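PDB 2Z4T: beta-galactoside alpha-2,6-sialyltransferase, which transfers sialic acid from its CMP-activated donor to the 6-hydroxyl of the galactose in acceptors such as lactose, using a GT-B glycosyltransferase fold. Local coordinates for residues E118-H123 / R147-G152; N173-A178 / F206-P211; N387-H392 / T508-A513; I382-N387 / D502-E507; D29-I34 / K107-V112. All blocks are in the same frame, centred on the assembly; numbering follows the deposited sequence.

Interaction 1: E118-H123 / R147-G152. With GAL (beta-D-galactopyranose), chain B.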
# COMPACT_ATOMS: atom_id res chain seq x y z
N GLU A 118 -0.31 12.56 -5.26
CA GLU A 118 -0.75 11.37 -4.56
C GLU A 118 0.19 11.19 -3.39
O GLU A 118 1.41 11.10 -3.59
CB GLU A 118 -0.66 10.16 -5.45
CG GLU A 118 -1.72 10.09 -6.53
CD GLU A 118 -1.46 8.94 -7.49
OE1 GLU A 118 -2.31 8.72 -8.37
OE2 GLU A 118 -0.40 8.28 -7.36
N VAL A 119 -0.37 11.15 -2.18
CA VAL A 119 0.40 11.01 -0.94
C VAL A 119 0.06 9.68 -0.26
O VAL A 119 -1.12 9.34 -0.09
CB VAL A 119 0.14 12.19 -0.00
CG1 VAL A 119 1.00 12.09 1.25
CG2 VAL A 119 0.41 13.54 -0.71
N TYR A 120 1.08 8.91 0.14
CA TYR A 120 0.88 7.61 0.75
C TYR A 120 1.71 7.47 2.02
O TYR A 120 2.94 7.60 1.97
CB TYR A 120 1.32 6.49 -0.20
CG TYR A 120 0.76 6.53 -1.61
CD1 TYR A 120 -0.32 5.72 -1.96
CD2 TYR A 120 1.34 7.33 -2.60
CE1 TYR A 120 -0.84 5.72 -3.25
CE2 TYR A 120 0.84 7.33 -3.90
CZ TYR A 120 -0.25 6.51 -4.22
OH TYR A 120 -0.77 6.48 -5.49
N VAL A 121 1.05 7.20 3.15
CA VAL A 121 1.74 7.16 4.43
C VAL A 121 1.39 5.89 5.20
O VAL A 121 0.20 5.57 5.44
CB VAL A 121 1.41 8.41 5.30
CG1 VAL A 121 2.30 8.46 6.55
CG2 VAL A 121 1.56 9.72 4.49
N ASP A 122 2.44 5.19 5.63
CA ASP A 122 2.29 4.03 6.48
C ASP A 122 3.63 3.57 7.05
O ASP A 122 4.67 3.65 6.39
CB ASP A 122 1.62 2.88 5.70
CG ASP A 122 1.53 1.61 6.52
OD1 ASP A 122 1.06 1.68 7.68
OD2 ASP A 122 1.94 0.54 6.03
N HIS A 123 3.58 3.05 8.27
CA HIS A 123 4.78 2.63 8.96
C HIS A 123 4.77 1.11 9.09
O HIS A 123 5.78 0.52 9.47
CB HIS A 123 4.82 3.23 10.37
CG HIS A 123 3.75 2.67 11.26
ND1 HIS A 123 2.43 3.05 11.16
CD2 HIS A 123 3.80 1.72 12.22
CE1 HIS A 123 1.71 2.37 12.04
NE2 HIS A 123 2.52 1.55 12.69
N ARG A 147 4.22 11.69 -6.79
CA ARG A 147 3.92 10.76 -5.71
C ARG A 147 4.87 10.92 -4.53
O ARG A 147 6.09 10.91 -4.69
CB ARG A 147 3.91 9.32 -6.23
CG ARG A 147 2.93 9.14 -7.34
CD ARG A 147 2.76 7.68 -7.76
NE ARG A 147 1.79 7.65 -8.84
CZ ARG A 147 2.09 7.83 -10.12
NH1 ARG A 147 3.36 8.00 -10.48
NH2 ARG A 147 1.13 7.84 -11.03
N TYR A 148 4.27 11.08 -3.36
CA TYR A 148 5.01 11.26 -2.13
C TYR A 148 4.68 10.09 -1.22
O TYR A 148 3.50 9.79 -0.98
CB TYR A 148 4.57 12.55 -1.43
CG TYR A 148 4.89 13.85 -2.12
CD1 TYR A 148 5.73 13.90 -3.23
CD2 TYR A 148 4.37 15.06 -1.64
CE1 TYR A 148 6.01 15.10 -3.86
CE2 TYR A 148 4.65 16.26 -2.24
CZ TYR A 148 5.48 16.28 -3.36
OH TYR A 148 5.76 17.47 -3.97
N ILE A 149 5.72 9.45 -0.70
CA ILE A 149 5.57 8.36 0.24
C ILE A 149 6.27 8.69 1.55
O ILE A 149 7.26 9.43 1.58
CB ILE A 149 6.14 7.04 -0.33
CG1 ILE A 149 7.66 7.10 -0.51
CG2 ILE A 149 5.40 6.65 -1.60
CD1 ILE A 149 8.31 5.79 -1.02
N ALA A 150 5.72 8.14 2.63
CA ALA A 150 6.45 8.10 3.89
C ALA A 150 6.19 6.71 4.41
O ALA A 150 5.13 6.45 4.99
CB ALA A 150 5.97 9.16 4.85
N TRP A 151 7.14 5.82 4.13
CA TRP A 151 7.00 4.38 4.39
C TRP A 151 8.05 3.90 5.37
O TRP A 151 9.17 4.40 5.39
CB TRP A 151 7.19 3.56 3.10
CG TRP A 151 5.99 3.49 2.16
CD1 TRP A 151 4.70 3.84 2.44
CD2 TRP A 151 5.99 3.02 0.80
NE1 TRP A 151 3.90 3.63 1.33
CE2 TRP A 151 4.67 3.13 0.31
CE3 TRP A 151 6.99 2.53 -0.06
CZ2 TRP A 151 4.31 2.75 -0.99
CZ3 TRP A 151 6.64 2.16 -1.36
CH2 TRP A 151 5.30 2.25 -1.80
N GLY A 152 7.69 2.92 6.17
CA GLY A 152 8.66 2.33 7.08
C GLY A 152 9.35 1.08 6.56
O GLY A 152 10.52 0.88 6.82
C1 GAL B . 3.40 -0.29 16.05
C2 GAL B . 2.20 0.57 16.44
C3 GAL B . 0.93 -0.28 16.37
C4 GAL B . 0.83 -0.99 15.01
C5 GAL B . 2.12 -1.72 14.65
C6 GAL B . 2.14 -2.26 13.21
O2 GAL B . 2.40 1.10 17.74
O3 GAL B . -0.22 0.53 16.58
O4 GAL B . 0.53 -0.02 14.02
O5 GAL B . 3.21 -0.83 14.76
O6 GAL B . 1.20 -3.29 13.01
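Strands 118-122 and 147-151 pair in parallel through in-register backbone bonds, as the two strands of a right-handed beta-alpha-beta crossover completed by helix 126-141, in the Rossmann-like half of the GT-B fold that carries the acceptor sugar. The segments run 4.7 Å apart and only 6° from parallel. Carbonyls and amides of Glu118, Tyr120 and Asp122 bond to Tyr148 and Ala150, and a weak bond from Gly152 N to Asp122 O ends the pairing. On the face that carries Glu118, Tyr120 and Trp151, which helix 126-141 covers, Glu118 and Arg147 lie side by side. Arg147 NE meets OE2 of Glu118 at 2.7 Å in a bent salt bridge, 34° out of the carboxylate plane on the syn side. The same oxygen takes the hydroxyl of Tyr120 (OH to Glu118 OE2 2.6 Å) from the opposite face, and Ser138 bonds both Glu118 OE1 and Arg147 NH2, which fixes the buried charges. On the other face Val121 CG1 rests on Ala150 CB at 4.1 Å. Asp122 turns its carboxylate to Thr128 and Asn201, and Trp151 NE1 is held by Gln131. Where the strand ends, His123 takes chi1 68°, with CG between backbone N and carbonyl carbon, and its NE2 donates to both O4 (2.9 Å) and O5 (3.2 Å) of the galactose.

Interaction 2: N173-A178 / F206-P211. With GLC (alpha-D-glucopyranose), chain C.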
# COMPACT_ATOMS: atom_id res chain seq x y z
N ASN A 173 8.18 9.38 14.44
CA ASN A 173 7.24 8.71 15.35
C ASN A 173 6.17 7.93 14.57
O ASN A 173 4.99 7.93 14.95
CB ASN A 173 6.58 9.72 16.30
CG ASN A 173 7.59 10.55 17.08
OD1 ASN A 173 8.54 10.00 17.65
ND2 ASN A 173 7.39 11.88 17.12
N ASN A 174 6.59 7.32 13.45
CA ASN A 174 5.73 6.49 12.61
C ASN A 174 4.67 7.21 11.81
O ASN A 174 3.81 6.56 11.20
CB ASN A 174 5.05 5.43 13.47
CG ASN A 174 6.04 4.49 14.08
OD1 ASN A 174 7.08 4.18 13.49
ND2 ASN A 174 5.74 4.01 15.28
N HIS A 175 4.73 8.54 11.82
CA HIS A 175 3.72 9.34 11.17
C HIS A 175 4.29 10.36 10.17
O HIS A 175 5.50 10.67 10.17
CB HIS A 175 2.82 10.01 12.22
CG HIS A 175 2.16 9.03 13.16
ND1 HIS A 175 2.23 9.16 14.54
CD2 HIS A 175 1.45 7.90 12.93
CE1 HIS A 175 1.59 8.15 15.11
NE2 HIS A 175 1.10 7.38 14.15
N THR A 176 3.41 10.85 9.31
CA THR A 176 3.64 12.00 8.44
C THR A 176 4.61 12.98 9.08
O THR A 176 4.35 13.52 10.15
CB THR A 176 2.29 12.71 8.16
OG1 THR A 176 1.37 11.75 7.61
CG2 THR A 176 2.45 13.89 7.20
N PRO A 177 5.77 13.19 8.43
CA PRO A 177 6.73 14.15 8.92
C PRO A 177 6.44 15.57 8.48
O PRO A 177 5.81 15.78 7.44
CB PRO A 177 8.04 13.66 8.31
CG PRO A 177 7.63 12.98 7.02
CD PRO A 177 6.23 12.48 7.22
N ALA A 178 6.92 16.54 9.26
CA ALA A 178 6.76 17.95 8.93
C ALA A 178 7.24 18.26 7.52
O ALA A 178 6.61 19.04 6.80
CB ALA A 178 7.51 18.85 9.96
N PHE A 206 -5.04 9.65 11.62
CA PHE A 206 -5.79 10.77 12.10
C PHE A 206 -4.45 11.57 12.14
O PHE A 206 -4.32 12.63 11.53
CB PHE A 206 -6.33 10.64 13.52
CG PHE A 206 -6.69 12.00 14.16
CD1 PHE A 206 -8.00 12.44 14.20
CD2 PHE A 206 -5.68 12.84 14.67
CE1 PHE A 206 -8.33 13.69 14.76
CE2 PHE A 206 -5.99 14.09 15.23
CZ PHE A 206 -7.31 14.53 15.27
N ASP A 207 -3.42 11.00 12.81
CA ASP A 207 -2.07 11.58 12.89
C ASP A 207 -1.29 11.64 11.57
O ASP A 207 -0.36 12.44 11.44
CB ASP A 207 -1.20 10.81 13.88
CG ASP A 207 -1.48 11.17 15.34
OD1 ASP A 207 -2.03 12.24 15.63
OD2 ASP A 207 -1.14 10.35 16.21
N ASN A 208 -1.65 10.80 10.61
CA ASN A 208 -1.04 10.92 9.28
C ASN A 208 -1.69 12.00 8.41
O ASN A 208 -1.00 12.65 7.63
CB ASN A 208 -1.05 9.58 8.55
CG ASN A 208 -0.09 8.58 9.14
OD1 ASN A 208 0.91 8.95 9.79
ND2 ASN A 208 -0.36 7.29 8.93
N LEU A 209 -3.00 12.18 8.54
CA LEU A 209 -3.72 13.00 7.56
C LEU A 209 -4.06 14.36 8.07
O LEU A 209 -4.00 15.33 7.32
CB LEU A 209 -4.94 12.28 7.01
CG LEU A 209 -4.60 10.97 6.31
CD1 LEU A 209 -5.82 10.47 5.60
CD2 LEU A 209 -3.45 11.10 5.33
N VAL A 210 -4.39 14.44 9.36
CA VAL A 210 -4.76 15.71 9.94
C VAL A 210 -3.75 16.82 9.65
O VAL A 210 -4.15 17.88 9.19
CB VAL A 210 -5.12 15.64 11.45
CG1 VAL A 210 -5.18 17.05 12.06
CG2 VAL A 210 -6.44 14.89 11.66
N PRO A 211 -2.44 16.59 9.91
CA PRO A 211 -1.53 17.73 9.69
C PRO A 211 -1.51 18.18 8.23
O PRO A 211 -1.25 19.34 7.96
CB PRO A 211 -0.15 17.20 10.09
CG PRO A 211 -0.43 16.02 10.93
CD PRO A 211 -1.70 15.40 10.40
C1 GLC C . 8.65 0.61 16.08
C2 GLC C . 8.02 -0.20 14.94
C3 GLC C . 6.53 0.16 14.85
C4 GLC C . 5.81 0.02 16.21
C5 GLC C . 6.62 0.77 17.31
C6 GLC C . 6.14 0.74 18.77
O1 GLC C . 8.49 2.01 15.86
O2 GLC C . 8.61 0.07 13.69
O3 GLC C . 5.94 -0.61 13.84
O4 GLC C . 4.52 0.57 16.05
O5 GLC C . 7.96 0.29 17.28
O6 GLC C . 5.01 -0.06 19.04
O HOH W 1 1.68 5.48 9.95
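The loop 173-178 passes the helical segment 206-211 with its closest backbone approach at Thr176 and Asn208, whose CA atoms lie 4.9 Å apart, just before Pro177 takes the N-cap position of helix 178-190. Asn208 receives the loop at two points. Its side-chain OD1 accepts Thr176 N at 3.2 Å, the donor tilted 34° from the carbonyl plane, while its backbone O accepts Thr176 OG1 at 2.5 Å in the carbonyl plane, on a lone pair. Thr176 holds OG1 beside its own backbone N (chi1 -55°), the rotation that turns the hydroxyl to that carbonyl. The other end of the amide is occupied too: Asn208 ND2 donates to Ser200 and to a water that in turn donates to Asn174 O. Asp207 sets its CB over the centre of the His175 ring, a CH-pi contact of 3.8 Å to the centroid, and Asn208 OD1 lies at the ring edge. His175 NE2 is bonded to ND1 of His204, which itself holds the galactose. One residue earlier, Asn174 ND2 reaches glucose O1 in a weak bond of 3.4 Å. The bonds from Asn208 fix the loop beside helix 205-216, and the His175-His204 bond probably helps to orient His204 toward the galactose.

Interaction 3: N387-H392 / T508-A513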
# COMPACT_ATOMS: atom_id res chain seq x y z
N ASN A 387 8.34 -32.33 14.80
CA ASN A 387 8.72 -33.40 15.71
C ASN A 387 7.59 -34.44 15.86
O ASN A 387 6.45 -34.10 16.20
CB ASN A 387 9.19 -32.82 17.06
CG ASN A 387 9.83 -33.87 17.98
OD1 ASN A 387 9.28 -34.95 18.17
ND2 ASN A 387 10.97 -33.54 18.59
N GLU A 388 7.88 -35.70 15.57
CA GLU A 388 6.87 -36.76 15.62
C GLU A 388 6.23 -36.98 16.99
O GLU A 388 5.10 -37.47 17.08
CB GLU A 388 7.43 -38.09 15.11
CG GLU A 388 7.83 -38.03 13.64
CD GLU A 388 8.10 -39.41 13.07
OE1 GLU A 388 7.25 -40.31 13.25
OE2 GLU A 388 9.18 -39.59 12.45
N SER A 389 6.96 -36.62 18.05
CA SER A 389 6.49 -36.83 19.41
C SER A 389 5.48 -35.77 19.84
O SER A 389 5.08 -35.73 21.01
CB SER A 389 7.68 -36.88 20.37
OG SER A 389 8.30 -35.61 20.47
N SER A 390 5.04 -34.93 18.91
CA SER A 390 3.96 -33.96 19.20
C SER A 390 2.65 -34.25 18.48
O SER A 390 2.65 -34.68 17.31
CB SER A 390 4.40 -32.53 18.86
OG SER A 390 3.28 -31.64 18.86
N PRO A 391 1.51 -33.98 19.15
CA PRO A 391 0.23 -34.09 18.44
C PRO A 391 0.06 -33.06 17.31
O PRO A 391 -0.78 -33.26 16.44
CB PRO A 391 -0.82 -33.87 19.55
CG PRO A 391 -0.10 -33.17 20.66
CD PRO A 391 1.35 -33.58 20.57
N HIS A 392 0.86 -31.99 17.30
CA HIS A 392 0.77 -30.98 16.22
C HIS A 392 1.65 -31.28 15.01
O HIS A 392 1.68 -30.51 14.04
CB HIS A 392 0.99 -29.57 16.77
CG HIS A 392 0.15 -29.29 17.98
ND1 HIS A 392 -1.22 -29.18 17.91
CD2 HIS A 392 0.47 -29.22 19.29
CE1 HIS A 392 -1.71 -29.01 19.13
NE2 HIS A 392 -0.70 -29.03 19.98
N THR A 508 13.85 -30.35 24.54
CA THR A 508 14.83 -31.45 24.76
C THR A 508 14.94 -32.38 23.58
O THR A 508 15.78 -33.26 23.59
CB THR A 508 14.45 -32.36 25.97
OG1 THR A 508 13.20 -33.02 25.69
CG2 THR A 508 14.37 -31.55 27.29
N GLY A 509 14.09 -32.22 22.57
CA GLY A 509 14.05 -33.18 21.48
C GLY A 509 12.89 -34.15 21.60
O GLY A 509 12.49 -34.80 20.63
N VAL A 510 12.33 -34.27 22.81
CA VAL A 510 11.08 -35.00 22.97
C VAL A 510 10.02 -33.99 23.41
O VAL A 510 10.28 -33.11 24.25
CB VAL A 510 11.20 -36.19 23.98
CG1 VAL A 510 9.96 -37.09 23.93
CG2 VAL A 510 12.49 -37.02 23.70
N CYS A 511 8.83 -34.10 22.81
CA CYS A 511 7.74 -33.20 23.14
C CYS A 511 6.98 -33.64 24.41
O CYS A 511 6.22 -34.61 24.40
CB CYS A 511 6.81 -33.04 21.93
SG CYS A 511 7.56 -32.24 20.48
N ILE A 512 7.20 -32.93 25.50
CA ILE A 512 6.64 -33.27 26.81
C ILE A 512 5.44 -32.38 27.14
O ILE A 512 5.55 -31.16 27.09
CB ILE A 512 7.71 -33.16 27.92
CG1 ILE A 512 8.80 -34.21 27.68
CG2 ILE A 512 7.08 -33.33 29.29
CD1 ILE A 512 10.07 -33.97 28.46
N ALA A 513 4.31 -32.99 27.47
CA ALA A 513 3.10 -32.24 27.78
C ALA A 513 3.30 -31.32 28.98
O ALA A 513 4.22 -31.53 29.79
CB ALA A 513 1.93 -33.16 28.00
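Asn387, just past the end of helix 371-386, and Ser389 join an Asx turn to the C-terminal loop 508-513 at the surface of the protein. The backbone bond from Ser390 N to Asn387 O closes a type I beta turn over the same residues; the Asn387 amide serves both the Asx turn and the contact. Its OD1 accepts twice within the turn, from Ser389 N at 2.9 Å in the carbonyl plane and from Ser389 OG at 2.6 Å from above that plane. Its ND2 crosses to Gly509 O at 2.8 Å; the oxygen lies in the amide plane, whereas the donor stands 56° out of the Gly509 carbonyl plane. Asn387 CG lies anti to the backbone N (chi1 -171°), which carries the amide across to the other loop. Ser389 OG has a double role: its proton goes to Asn387 OD1, and it accepts Cys511 N at 2.8 Å with a nearly straight N-H of 159°. Relayed hydrogen bonds therefore run from the Cys511 amide through the serine to the asparagine. Ser390 OG takes His392 N in an ST turn and has Asn384 as its outside partner. Gly509, with a positive phi, adopts a backbone shape that suits glycine. Cys511, disulfide-bonded to Cys506, settles between these groups, its SG 3.7 Å from Asn387 CG and 3.6 Å from Ser390 CB.

Interaction 4: I382-N387 / D502-E507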
# COMPACT_ATOMS: atom_id res chain seq x y z
N ILE A 382 7.66 -24.24 16.01
CA ILE A 382 8.25 -24.94 14.87
C ILE A 382 8.50 -26.41 15.25
O ILE A 382 8.17 -27.33 14.49
CB ILE A 382 9.54 -24.24 14.35
CG1 ILE A 382 9.20 -22.86 13.77
CG2 ILE A 382 10.26 -25.08 13.29
CD1 ILE A 382 10.35 -21.93 13.69
N ASN A 383 9.05 -26.63 16.44
CA ASN A 383 9.38 -27.98 16.90
C ASN A 383 8.17 -28.88 17.01
O ASN A 383 8.22 -30.04 16.63
CB ASN A 383 10.16 -27.95 18.20
CG ASN A 383 11.58 -27.50 18.00
OD1 ASN A 383 12.07 -27.51 16.87
ND2 ASN A 383 12.25 -27.08 19.07
N ASN A 384 7.07 -28.31 17.48
CA ASN A 384 5.82 -29.05 17.55
C ASN A 384 5.37 -29.58 16.19
O ASN A 384 4.90 -30.71 16.08
CB ASN A 384 4.77 -28.18 18.21
CG ASN A 384 4.71 -28.41 19.71
OD1 ASN A 384 4.10 -29.38 20.14
ND2 ASN A 384 5.37 -27.53 20.50
N ALA A 385 5.56 -28.76 15.15
CA ALA A 385 5.20 -29.09 13.77
C ALA A 385 6.07 -30.18 13.11
O ALA A 385 5.55 -30.98 12.31
CB ALA A 385 5.18 -27.82 12.89
N ILE A 386 7.37 -30.19 13.42
CA ILE A 386 8.33 -31.05 12.71
C ILE A 386 8.83 -32.23 13.56
O ILE A 386 9.65 -33.01 13.09
CB ILE A 386 9.58 -30.25 12.21
CG1 ILE A 386 10.57 -29.99 13.37
CG2 ILE A 386 9.15 -28.98 11.45
CD1 ILE A 386 11.77 -29.06 13.05
N ASN A 387 8.34 -32.33 14.80
CA ASN A 387 8.72 -33.40 15.71
C ASN A 387 7.59 -34.44 15.86
O ASN A 387 6.45 -34.10 16.20
CB ASN A 387 9.19 -32.82 17.06
CG ASN A 387 9.83 -33.87 17.98
OD1 ASN A 387 9.28 -34.95 18.17
ND2 ASN A 387 10.97 -33.54 18.59
N ASP A 502 0.02 -24.27 27.27
CA ASP A 502 -0.69 -24.74 26.04
C ASP A 502 -0.03 -25.79 25.15
O ASP A 502 -0.62 -26.84 24.92
CB ASP A 502 -1.48 -23.68 25.26
CG ASP A 502 -2.70 -24.29 24.50
OD1 ASP A 502 -3.72 -23.59 24.32
OD2 ASP A 502 -2.65 -25.46 24.08
N LEU A 503 1.18 -25.54 24.65
CA LEU A 503 1.77 -26.52 23.76
C LEU A 503 2.79 -27.35 24.52
O LEU A 503 3.37 -26.85 25.49
CB LEU A 503 2.45 -25.86 22.57
CG LEU A 503 1.60 -25.10 21.56
CD1 LEU A 503 2.53 -24.37 20.60
CD2 LEU A 503 0.60 -26.00 20.82
N PRO A 504 3.04 -28.60 24.08
CA PRO A 504 4.06 -29.42 24.71
C PRO A 504 5.41 -28.78 24.53
O PRO A 504 5.64 -28.10 23.54
CB PRO A 504 4.03 -30.72 23.90
CG PRO A 504 2.86 -30.65 22.98
CD PRO A 504 2.35 -29.27 22.96
N ASN A 505 6.29 -28.99 25.49
CA ASN A 505 7.65 -28.49 25.40
C ASN A 505 8.58 -29.46 24.64
O ASN A 505 8.95 -30.55 25.14
CB ASN A 505 8.18 -28.17 26.80
CG ASN A 505 9.52 -27.46 26.77
OD1 ASN A 505 10.09 -27.21 25.70
ND2 ASN A 505 10.05 -27.13 27.95
N CYS A 506 8.99 -29.06 23.44
CA CYS A 506 9.80 -29.89 22.60
C CYS A 506 11.29 -29.58 22.69
O CYS A 506 12.06 -30.08 21.88
CB CYS A 506 9.34 -29.78 21.16
SG CYS A 506 7.61 -30.21 20.94
N GLU A 507 11.69 -28.77 23.67
CA GLU A 507 13.06 -28.23 23.64
C GLU A 507 14.14 -29.30 23.77
O GLU A 507 15.22 -29.18 23.17
CB GLU A 507 13.25 -27.06 24.62
CG GLU A 507 13.44 -27.44 26.07
CD GLU A 507 13.27 -26.27 27.05
OE1 GLU A 507 12.72 -26.50 28.15
OE2 GLU A 507 13.67 -25.11 26.73
O HOH W 2 11.99 -30.86 18.89
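Asn384 and Asn383, on the last turn of helix 371-386, face the loop 502-507 that follows strand 498-499, in a largely buried helix-to-loop contact beside the six-stranded parallel sheet of the second Rossmann-like domain. Asn384 carries most of it. Its CB leaves the helix toward the loop, and CG comes within 3.6 Å of Cys506 SG. From there the amide forks. The OD1 branch lies against the proline ring, 3.3 Å from Pro504 CD, and takes its hydrogen bond from Ser390 OG beyond the segment. The ND2 branch donates to Pro504 O at 3.1 Å along an almost straight N-H (171°), with that oxygen only 7° out of the amide plane; it also bonds Asn380 O, one helical turn back. ND2 packs against Leu503 CB as well, at 3.9 Å. With both ends of the amide engaged, its flip and rotation are fixed in a buried place. Asn380 reinforces the join by meeting Pro504 O and Cys506 N. Nearby, Asn383 sets its CB against Cys506 CB at 3.6 Å and sends OD1 to Tyr419. Asn505 and Glu507 brace the loop from within through an Asx turn. At the helix end a water links the segments, accepting from Asn387 ND2 at 2.9 Å and donating to Cys506 O at 3.1 Å.

Interaction 5: D29-I34 / K107-V112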
# COMPACT_ATOMS: atom_id res chain seq x y z
N ASP A 29 3.01 11.72 -35.89
CA ASP A 29 1.98 12.08 -34.94
C ASP A 29 2.59 12.01 -33.56
O ASP A 29 3.13 10.99 -33.18
CB ASP A 29 0.76 11.14 -35.06
CG ASP A 29 0.12 11.17 -36.45
OD1 ASP A 29 -0.93 11.84 -36.63
OD2 ASP A 29 0.66 10.56 -37.40
N ILE A 30 2.50 13.10 -32.81
CA ILE A 30 2.97 13.12 -31.43
C ILE A 30 1.83 13.47 -30.51
O ILE A 30 1.10 14.43 -30.76
CB ILE A 30 4.11 14.13 -31.22
CG1 ILE A 30 5.27 13.83 -32.16
CG2 ILE A 30 4.54 14.17 -29.75
CD1 ILE A 30 6.22 15.01 -32.39
N ASN A 31 1.67 12.68 -29.45
CA ASN A 31 0.65 12.88 -28.45
C ASN A 31 1.31 12.91 -27.08
O ASN A 31 2.16 12.06 -26.80
CB ASN A 31 -0.39 11.76 -28.54
CG ASN A 31 -1.74 12.16 -27.91
OD1 ASN A 31 -1.87 12.29 -26.68
ND2 ASN A 31 -2.75 12.35 -28.77
N LYS A 32 0.98 13.90 -26.26
CA LYS A 32 1.57 14.06 -24.93
C LYS A 32 0.57 14.56 -23.91
O LYS A 32 -0.40 15.23 -24.26
CB LYS A 32 2.71 15.06 -24.98
CG LYS A 32 4.09 14.46 -25.01
CD LYS A 32 5.12 15.47 -24.53
CE LYS A 32 5.18 15.54 -23.00
NZ LYS A 32 6.35 16.30 -22.51
N THR A 33 0.84 14.26 -22.64
CA THR A 33 0.13 14.79 -21.49
C THR A 33 1.22 15.18 -20.51
O THR A 33 2.22 14.49 -20.46
CB THR A 33 -0.62 13.58 -20.79
OG1 THR A 33 -1.46 12.89 -21.72
CG2 THR A 33 -1.46 14.02 -19.59
N ILE A 34 1.16 16.21 -19.67
CA ILE A 34 1.20 17.68 -19.71
C ILE A 34 0.23 18.33 -18.77
O ILE A 34 -0.98 18.19 -18.88
CB ILE A 34 1.82 18.51 -20.91
CG1 ILE A 34 0.78 19.35 -21.66
CG2 ILE A 34 2.80 17.68 -21.73
CD1 ILE A 34 1.39 20.44 -22.51
N LYS A 107 1.37 16.14 -36.88
CA LYS A 107 0.26 16.57 -36.03
C LYS A 107 0.60 16.30 -34.57
O LYS A 107 0.89 15.16 -34.20
CB LYS A 107 -1.02 15.82 -36.41
CG LYS A 107 -1.44 15.98 -37.88
CD LYS A 107 -2.25 17.27 -38.09
CE LYS A 107 -2.38 17.67 -39.56
NZ LYS A 107 -2.61 16.48 -40.44
N VAL A 108 0.54 17.34 -33.74
CA VAL A 108 0.89 17.26 -32.31
C VAL A 108 -0.34 17.52 -31.45
O VAL A 108 -1.04 18.48 -31.66
CB VAL A 108 2.00 18.29 -31.94
CG1 VAL A 108 2.24 18.35 -30.40
CG2 VAL A 108 3.29 17.95 -32.65
N THR A 109 -0.58 16.64 -30.48
CA THR A 109 -1.67 16.81 -29.55
C THR A 109 -1.13 16.89 -28.13
O THR A 109 -0.43 15.99 -27.68
CB THR A 109 -2.69 15.67 -29.65
OG1 THR A 109 -3.31 15.72 -30.93
CG2 THR A 109 -3.79 15.83 -28.63
N LEU A 110 -1.46 17.97 -27.44
CA LEU A 110 -1.10 18.11 -26.04
C LEU A 110 -2.38 18.02 -25.21
O LEU A 110 -3.28 18.87 -25.33
CB LEU A 110 -0.34 19.41 -25.79
CG LEU A 110 0.93 19.64 -26.63
CD1 LEU A 110 1.63 20.94 -26.26
CD2 LEU A 110 1.92 18.50 -26.49
N ASN A 111 -2.48 16.95 -24.41
CA ASN A 111 -3.52 16.81 -23.41
C ASN A 111 -3.04 17.52 -22.16
O ASN A 111 -2.11 17.04 -21.46
CB ASN A 111 -3.80 15.32 -23.11
CG ASN A 111 -3.82 14.45 -24.38
OD1 ASN A 111 -4.70 14.59 -25.24
ND2 ASN A 111 -2.83 13.53 -24.50
N VAL A 112 -3.62 18.69 -21.89
CA VAL A 112 -3.31 19.46 -20.69
C VAL A 112 -4.27 19.07 -19.55
O VAL A 112 -5.50 19.17 -19.69
CB VAL A 112 -3.33 21.01 -20.91
CG1 VAL A 112 -2.84 21.72 -19.65
CG2 VAL A 112 -2.47 21.43 -22.13
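Asn31 and Asn111 cross at about a right angle on one face of the parallel pair formed by strands 29-34 and 107-112, in the N-terminal immunoglobulin-like beta-sandwich domain. Asn111 ND2 donates to Asn31 OD1 at 2.7 Å, the two amide planes 34° apart, and its other N-H goes to Thr33 OG1 at 3.2 Å. One amide nitrogen thus ties two residues of the neighbouring strand. Asn31 swings CG anti to its backbone nitrogen (chi1 -158°), placing OD1 before Asn111 while ND2 lies beside Thr109 CB at 3.4 Å. Asp29 and Lys107 run alongside each other on this same face, charged tips apart. The opposite face is mostly apolar; Lys32 shares it, its CB against Leu110 CD2. Here Ile30 and Val108 lie side by side (CD1 to CG2 4.2 Å), whereas Ile34 crosses both Leu110 and Val112 obliquely, its CD1 3.8 Å from Leu110 CD1. Between the faces, backbone bonds join Ile30 and Lys32 to Lys107, Thr109 and Asn111, and the strands twist by -20°. Strand 88-98 pairs antiparallel with the other edge of 103-122, and the mostly apolar face packs onto strands 39-42 and 77-80 through Leu42, Leu77 and Val79.

Overall arrangement
Interactions 1 and 2 both reach the acceptor pocket: their centres are about 10 Å apart, Val121 CG1 packs 3.5 Å from Asn208 CG, and His123 and Asn174 meet galactose and glucose respectively. Interaction 5 shares strand 103-122 with interaction 1, about 31 Å away between centres; this strand, interrupted by a bulge or short loop, passes from the immunoglobulin-like domain into the catalytic fold. Interactions 3 and 4, away from the sugars, lie about 65 to 70 Å from interaction 5 between centres. They share Asn387, their centres about 5 Å apart; the Cys506-Cys511 disulfide (SG to SG 2.1 Å) links the two tail segments, while hydrogen bonds of both contacts hold the tail to the end of helix 371-386 and the next turn.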